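Local coordinates for probable 2-hydroxyhepta-2,4-diene-1,7-dioate isomerase (PDB 2DFU), which probably isomerises 2-hydroxyhepta-2,4-diene-1,7-dioate, as a metal-binding enzyme of the fumarylacetoacetate hydrolase family, at residues P44-K49 and E220-V225; N84-P89 and K166-G171. One frame throughout, in Å; residues are numbered along the deposited sequence.

How the contacts relate
Contact 2 is nested within the loop that contact 1 closes: along the chain the segments run 44-49, 84-89, 166-171 and 220-225. Their centres lie about 13 Å apart. Strand 224-226 of contact 1 pairs with 111-121, which pairs with 137-148, which in turn pairs with 168-175 of contact 2, so continuous strand pairing joins them. They also touch directly, P47 on L86 and V224 on L170, both apolar, while P44 packs against L170 and G171. Segments far apart in sequence are thus packed together, contact 2 buried and contact 1 partly so. The dimer adds a second link, because K49 of contact 1 packs on N84 of the second subunit, and N84 likewise on its K49.

Contact 1: residues P44-K49 and E220-V225; sequences PATPTK and EPLDVV
The carboxylate of D223 reaches into the bend made by T48 and K49 and gathers their backbone N-H groups, the T48 hydroxyl and the K49 ammonium. OD1 accepts three donors. T48 OG1 approaches on the syn lone pair of D223 OD1 at 2.6 Å, and T48 N lies 2.8 Å from the same atom. The third is K49 N, which comes from 55° above the carboxylate plane. Threonine suits this place because OG1 sits between its backbone N and carbonyl carbon (chi1 64°), so hydroxyl and amide converge on one oxygen.

D223 OD2 is held from both faces of its plane. K49 NZ forms a salt bridge to D223 OD2 at 2.9 Å, and from the opposite face E220 N donates to it at 2.7 Å. K49 NZ has a second acceptor in T218 O, and E220 turns its own carboxylate to R124. The segment also closes a type II turn, D223 N bonding E220 O, with P221 second and L222 third at a positive phi of 74°.

The rest is packing: A45 CB lies 3.8 Å from V224 CG2, and P47 CB touches L222 O and D223 CA. The L222 side chain lies beside T46, with L222 CD1 3.3 Å from T46 OG1, and packs on V120 and L138. A weak 3.4 Å bond from V224 N to K49 O leads into the parallel pairing of strands 224-226 and 50-53.

Replacing D223 by alanine removes both oxygens, which would probably leave K49 without its salt-bridge mate and the T48 hydroxyl and three amides without this acceptor. Four donors from 44-49 and one from its own turn thus meet on one buried aspartate, tying a loop to a turn just ahead of parallel strands, and the lysine is likely to offset some charge.

Contact 2: residues N84-P89 and K166-G171; sequences NALARP and KFLPLG
L86 and L168 sit side by side on one face of a short parallel pairing, in which L86 is bridged with L168 and A87 with P169. The backbone bonds come first. A87 N donates to L168 O at 3.1 Å, approaching well above the carbonyl plane, and L170 N donates to A87 O at 3.2 Å, almost in line with the C=O. Ahead of the strands, K166 N binds N84 O at 3.2 Å. The approach of L168 N to A85 O is too short and bent to be more than a doubtful bond. P169, lacking an N-H, contributes CA-H...O instead, its CA 3.4 Å from A87 O.

Apolar contacts fill both faces. L86 CD2 lies 3.6 Å from L168 CD2, and the same L86 methyl also touches L170 CD2. Setting CG of L168 opposite its backbone N (chi1 -174°) brings the branch alongside L86. On the other face A87 CB touches P169 CA and K166 CA. Ahead of the strand, A85 CB packs on L168 CB at 3.8 Å. P89 lies over L170 O and G171 CA; glycine suits position G171, since a side chain would collide with P89 CB and, at these backbone angles, press on L170 O.

Polar side-chain links are few. A water donates to L86 O at 2.9 Å and weakly accepts from K166 NZ, whose stronger partner is E100.

The contact adds the short strand 86-87 to 168-175 within the FAA hydrolase family region, and 168-175 pairs on with strand 137-148 in antiparallel fashion. L168 and L170 pack on A143, F167 on I146, and L170 also on A118 of strand 111-121, while P89 and P169 rest against strand 250-259.

Contact 1: residues P44-K49 and E220-V225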
loop_
_atom_site.group_PDB
_atom_site.type_symbol
_atom_site.label_atom_id
_atom_site.label_comp_id
_atom_site.label_asym_id
_atom_site.label_seq_id
_atom_site.Cartn_x
_atom_site.Cartn_y
_atom_site.Cartn_z
ATOM N N PRO A 44 -7.953 -14.401 -0.029
ATOM C CA PRO A 44 -7.389 -15.047 -1.221
ATOM C C PRO A 44 -6.368 -14.263 -2.041
ATOM O O PRO A 44 -6.396 -14.299 -3.276
ATOM C CB PRO A 44 -8.630 -15.387 -2.033
ATOM C CG PRO A 44 -9.502 -14.195 -1.765
ATOM C CD PRO A 44 -9.350 -13.986 -0.267
ATOM N N ALA A 45 -5.470 -13.564 -1.361
ATOM C CA ALA A 45 -4.433 -12.792 -2.036
ATOM C C ALA A 45 -3.397 -12.300 -1.035
ATOM O O ALA A 45 -3.655 -12.271 0.161
ATOM C CB ALA A 45 -5.056 -11.594 -2.763
ATOM N N THR A 46 -2.228 -11.921 -1.547
ATOM C CA THR A 46 -1.123 -11.372 -0.745
ATOM C C THR A 46 -0.668 -10.149 -1.547
ATOM O O THR A 46 0.417 -10.139 -2.125
ATOM C CB THR A 46 0.055 -12.374 -0.632
ATOM O OG1 THR A 46 0.369 -12.885 -1.933
ATOM C CG2 THR A 46 -0.305 -13.533 0.279
ATOM N N PRO A 47 -1.506 -9.101 -1.588
ATOM C CA PRO A 47 -1.264 -7.849 -2.315
ATOM C C PRO A 47 -0.135 -6.947 -1.853
ATOM O O PRO A 47 0.101 -6.797 -0.661
ATOM C CB PRO A 47 -2.612 -7.140 -2.221
ATOM C CG PRO A 47 -3.078 -7.530 -0.854
ATOM C CD PRO A 47 -2.761 -9.016 -0.812
ATOM N N THR A 48 0.564 -6.344 -2.815
ATOM C CA THR A 48 1.623 -5.406 -2.489
ATOM C C THR A 48 0.890 -4.105 -2.184
ATOM O O THR A 48 1.413 -3.222 -1.509
ATOM C CB THR A 48 2.582 -5.168 -3.678
ATOM O OG1 THR A 48 1.867 -4.556 -4.762
ATOM C CG2 THR A 48 3.196 -6.490 -4.139
ATOM N N LYS A 49 -0.336 -4.003 -2.690
ATOM C CA LYS A 49 -1.170 -2.823 -2.472
ATOM C C LYS A 49 -2.616 -3.097 -2.881
ATOM O O LYS A 49 -2.889 -4.032 -3.629
ATOM C CB LYS A 49 -0.621 -1.630 -3.260
ATOM C CG LYS A 49 -0.559 -1.846 -4.763
ATOM C CD LYS A 49 0.065 -0.637 -5.453
ATOM C CE LYS A 49 0.141 -0.835 -6.962
ATOM N NZ LYS A 49 1.048 -1.955 -7.295
ATOM N N GLU A 220 0.799 -5.302 -9.526
ATOM C CA GLU A 220 1.587 -6.518 -9.358
ATOM C C GLU A 220 0.722 -7.757 -9.211
ATOM O O GLU A 220 -0.461 -7.665 -8.882
ATOM C CB GLU A 220 2.474 -6.410 -8.114
ATOM C CG GLU A 220 3.589 -5.385 -8.200
ATOM C CD GLU A 220 4.624 -5.741 -9.254
ATOM O OE1 GLU A 220 5.130 -6.883 -9.231
ATOM O OE2 GLU A 220 4.930 -4.882 -10.105
ATOM N N PRO A 221 1.303 -8.942 -9.461
ATOM C CA PRO A 221 0.521 -10.169 -9.324
ATOM C C PRO A 221 0.003 -10.234 -7.889
ATOM O O PRO A 221 0.732 -9.913 -6.944
ATOM C CB PRO A 221 1.544 -11.261 -9.618
ATOM C CG PRO A 221 2.446 -10.608 -10.614
ATOM C CD PRO A 221 2.641 -9.233 -10.009
ATOM N N LEU A 222 -1.260 -10.633 -7.753
ATOM C CA LEU A 222 -1.950 -10.759 -6.475
ATOM C C LEU A 222 -2.368 -9.438 -5.810
ATOM O O LEU A 222 -2.842 -9.434 -4.674
ATOM C CB LEU A 222 -1.133 -11.634 -5.513
ATOM C CG LEU A 222 -0.825 -13.026 -6.101
ATOM C CD1 LEU A 222 -0.102 -13.889 -5.072
ATOM C CD2 LEU A 222 -2.115 -13.705 -6.535
ATOM N N ASP A 223 -2.201 -8.315 -6.511
ATOM C CA ASP A 223 -2.670 -7.038 -5.968
ATOM C C ASP A 223 -4.193 -7.141 -6.022
ATOM O O ASP A 223 -4.737 -7.897 -6.827
ATOM C CB ASP A 223 -2.233 -5.851 -6.830
ATOM C CG ASP A 223 -0.868 -5.318 -6.449
ATOM O OD1 ASP A 223 -0.337 -5.722 -5.396
ATOM O OD2 ASP A 223 -0.334 -4.477 -7.199
ATOM N N VAL A 224 -4.874 -6.379 -5.177
ATOM C CA VAL A 224 -6.329 -6.404 -5.136
ATOM C C VAL A 224 -6.895 -5.059 -5.593
ATOM O O VAL A 224 -6.353 -3.998 -5.269
ATOM C CB VAL A 224 -6.829 -6.725 -3.692
ATOM C CG1 VAL A 224 -8.328 -6.549 -3.594
ATOM C CG2 VAL A 224 -6.448 -8.153 -3.320
ATOM N N VAL A 225 -7.971 -5.102 -6.367
ATOM C CA VAL A 225 -8.608 -3.877 -6.844
ATOM C C VAL A 225 -10.089 -3.970 -6.514
ATOM O O VAL A 225 -10.728 -4.974 -6.843
ATOM C CB VAL A 225 -8.438 -3.712 -8.380
ATOM C CG1 VAL A 225 -9.178 -2.475 -8.862
ATOM C CG2 VAL A 225 -6.952 -3.614 -8.741
#

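Contact 2: residues N84-P89 and K166-G171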
loop_
_atom_site.group_PDB
_atom_site.type_symbol
_atom_site.label_atom_id
_atom_site.label_comp_id
_atom_site.label_asym_id
_atom_site.label_seq_id
_atom_site.Cartn_x
_atom_site.Cartn_y
_atom_site.Cartn_z
ATOM N N ASN A 84 -2.650 -3.981 5.850
ATOM C CA ASN A 84 -3.081 -4.092 7.244
ATOM C C ASN A 84 -4.611 -4.094 7.362
ATOM O O ASN A 84 -5.159 -4.552 8.365
ATOM C CB ASN A 84 -2.527 -2.929 8.063
ATOM C CG ASN A 84 -3.050 -1.580 7.585
ATOM O OD1 ASN A 84 -2.709 -1.122 6.492
ATOM N ND2 ASN A 84 -3.891 -0.947 8.396
ATOM N N ALA A 85 -5.300 -3.583 6.343
ATOM C CA ALA A 85 -6.760 -3.534 6.364
ATOM C C ALA A 85 -7.400 -4.900 6.128
ATOM O O ALA A 85 -8.578 -5.093 6.420
ATOM C CB ALA A 85 -7.270 -2.536 5.308
ATOM N N LEU A 86 -6.630 -5.844 5.597
ATOM C CA LEU A 86 -7.161 -7.171 5.320
ATOM C C LEU A 86 -7.625 -7.905 6.576
ATOM O O LEU A 86 -6.949 -7.908 7.609
ATOM C CB LEU A 86 -6.122 -8.007 4.579
ATOM C CG LEU A 86 -5.798 -7.496 3.173
ATOM C CD1 LEU A 86 -4.612 -8.251 2.612
ATOM C CD2 LEU A 86 -7.017 -7.661 2.281
ATOM N N ALA A 87 -8.793 -8.529 6.477
ATOM C CA ALA A 87 -9.356 -9.276 7.590
ATOM C C ALA A 87 -9.881 -10.608 7.068
ATOM O O ALA A 87 -10.502 -10.658 6.007
ATOM C CB ALA A 87 -10.477 -8.473 8.234
ATOM N N ARG A 88 -9.623 -11.685 7.808
ATOM C CA ARG A 88 -10.055 -13.023 7.410
ATOM C C ARG A 88 -11.553 -13.146 7.195
ATOM O O ARG A 88 -12.350 -12.606 7.954
ATOM C CB ARG A 88 -9.633 -14.070 8.452
ATOM C CG ARG A 88 -8.129 -14.248 8.614
ATOM C CD ARG A 88 -7.830 -15.402 9.555
ATOM N NE ARG A 88 -8.324 -15.120 10.900
ATOM C CZ ARG A 88 -7.669 -14.381 11.786
ATOM N NH1 ARG A 88 -6.486 -13.859 11.472
ATOM N NH2 ARG A 88 -8.201 -14.149 12.978
ATOM N N PRO A 89 -11.952 -13.869 6.140
ATOM C CA PRO A 89 -13.358 -14.082 5.812
ATOM C C PRO A 89 -13.890 -15.236 6.654
ATOM O O PRO A 89 -13.159 -16.172 6.978
ATOM C CB PRO A 89 -13.309 -14.454 4.337
ATOM C CG PRO A 89 -12.036 -15.257 4.265
ATOM C CD PRO A 89 -11.076 -14.429 5.093
ATOM N N LYS A 166 -8.036 -4.047 9.723
ATOM C CA LYS A 166 -9.246 -4.831 9.468
ATOM C C LYS A 166 -10.351 -4.114 8.689
ATOM O O LYS A 166 -11.496 -4.568 8.687
ATOM C CB LYS A 166 -9.842 -5.365 10.782
ATOM C CG LYS A 166 -8.838 -5.908 11.792
ATOM C CD LYS A 166 -7.875 -6.940 11.207
ATOM C CE LYS A 166 -6.880 -7.387 12.282
ATOM N NZ LYS A 166 -5.886 -8.368 11.793
ATOM N N PHE A 167 -10.038 -2.999 8.034
ATOM C CA PHE A 167 -11.067 -2.303 7.261
ATOM C C PHE A 167 -11.319 -2.939 5.900
ATOM O O PHE A 167 -11.948 -2.336 5.028
ATOM C CB PHE A 167 -10.711 -0.828 7.087
ATOM C CG PHE A 167 -11.236 0.057 8.191
ATOM C CD1 PHE A 167 -11.487 -0.461 9.462
ATOM C CD2 PHE A 167 -11.463 1.412 7.959
ATOM C CE1 PHE A 167 -11.957 0.360 10.490
ATOM C CE2 PHE A 167 -11.933 2.243 8.979
ATOM C CZ PHE A 167 -12.180 1.714 10.248
ATOM N N LEU A 168 -10.836 -4.162 5.710
ATOM C CA LEU A 168 -11.061 -4.835 4.440
ATOM C C LEU A 168 -11.255 -6.345 4.519
ATOM O O LEU A 168 -10.348 -7.119 4.197
ATOM C CB LEU A 168 -9.932 -4.525 3.443
ATOM C CG LEU A 168 -10.169 -5.090 2.030
ATOM C CD1 LEU A 168 -11.431 -4.472 1.422
ATOM C CD2 LEU A 168 -8.962 -4.815 1.146
ATOM N N PRO A 169 -12.429 -6.789 4.993
ATOM C CA PRO A 169 -12.663 -8.235 5.060
ATOM C C PRO A 169 -12.607 -8.665 3.588
ATOM O O PRO A 169 -13.142 -7.965 2.725
ATOM C CB PRO A 169 -14.079 -8.326 5.629
ATOM C CG PRO A 169 -14.153 -7.134 6.537
ATOM C CD PRO A 169 -13.491 -6.045 5.700
ATOM N N LEU A 170 -11.960 -9.787 3.286
ATOM C CA LEU A 170 -11.850 -10.209 1.891
ATOM C C LEU A 170 -11.924 -11.722 1.746
ATOM O O LEU A 170 -11.198 -12.449 2.422
ATOM C CB LEU A 170 -10.527 -9.701 1.301
ATOM C CG LEU A 170 -10.318 -9.846 -0.210
ATOM C CD1 LEU A 170 -10.999 -8.688 -0.926
ATOM C CD2 LEU A 170 -8.834 -9.846 -0.525
ATOM N N GLY A 171 -12.792 -12.187 0.851
ATOM C CA GLY A 171 -12.942 -13.619 0.641
ATOM C C GLY A 171 -14.315 -13.993 0.103
ATOM O O GLY A 171 -14.988 -13.156 -0.495
HETATM O O HOH W 1 -5.930 -10.309 8.972
#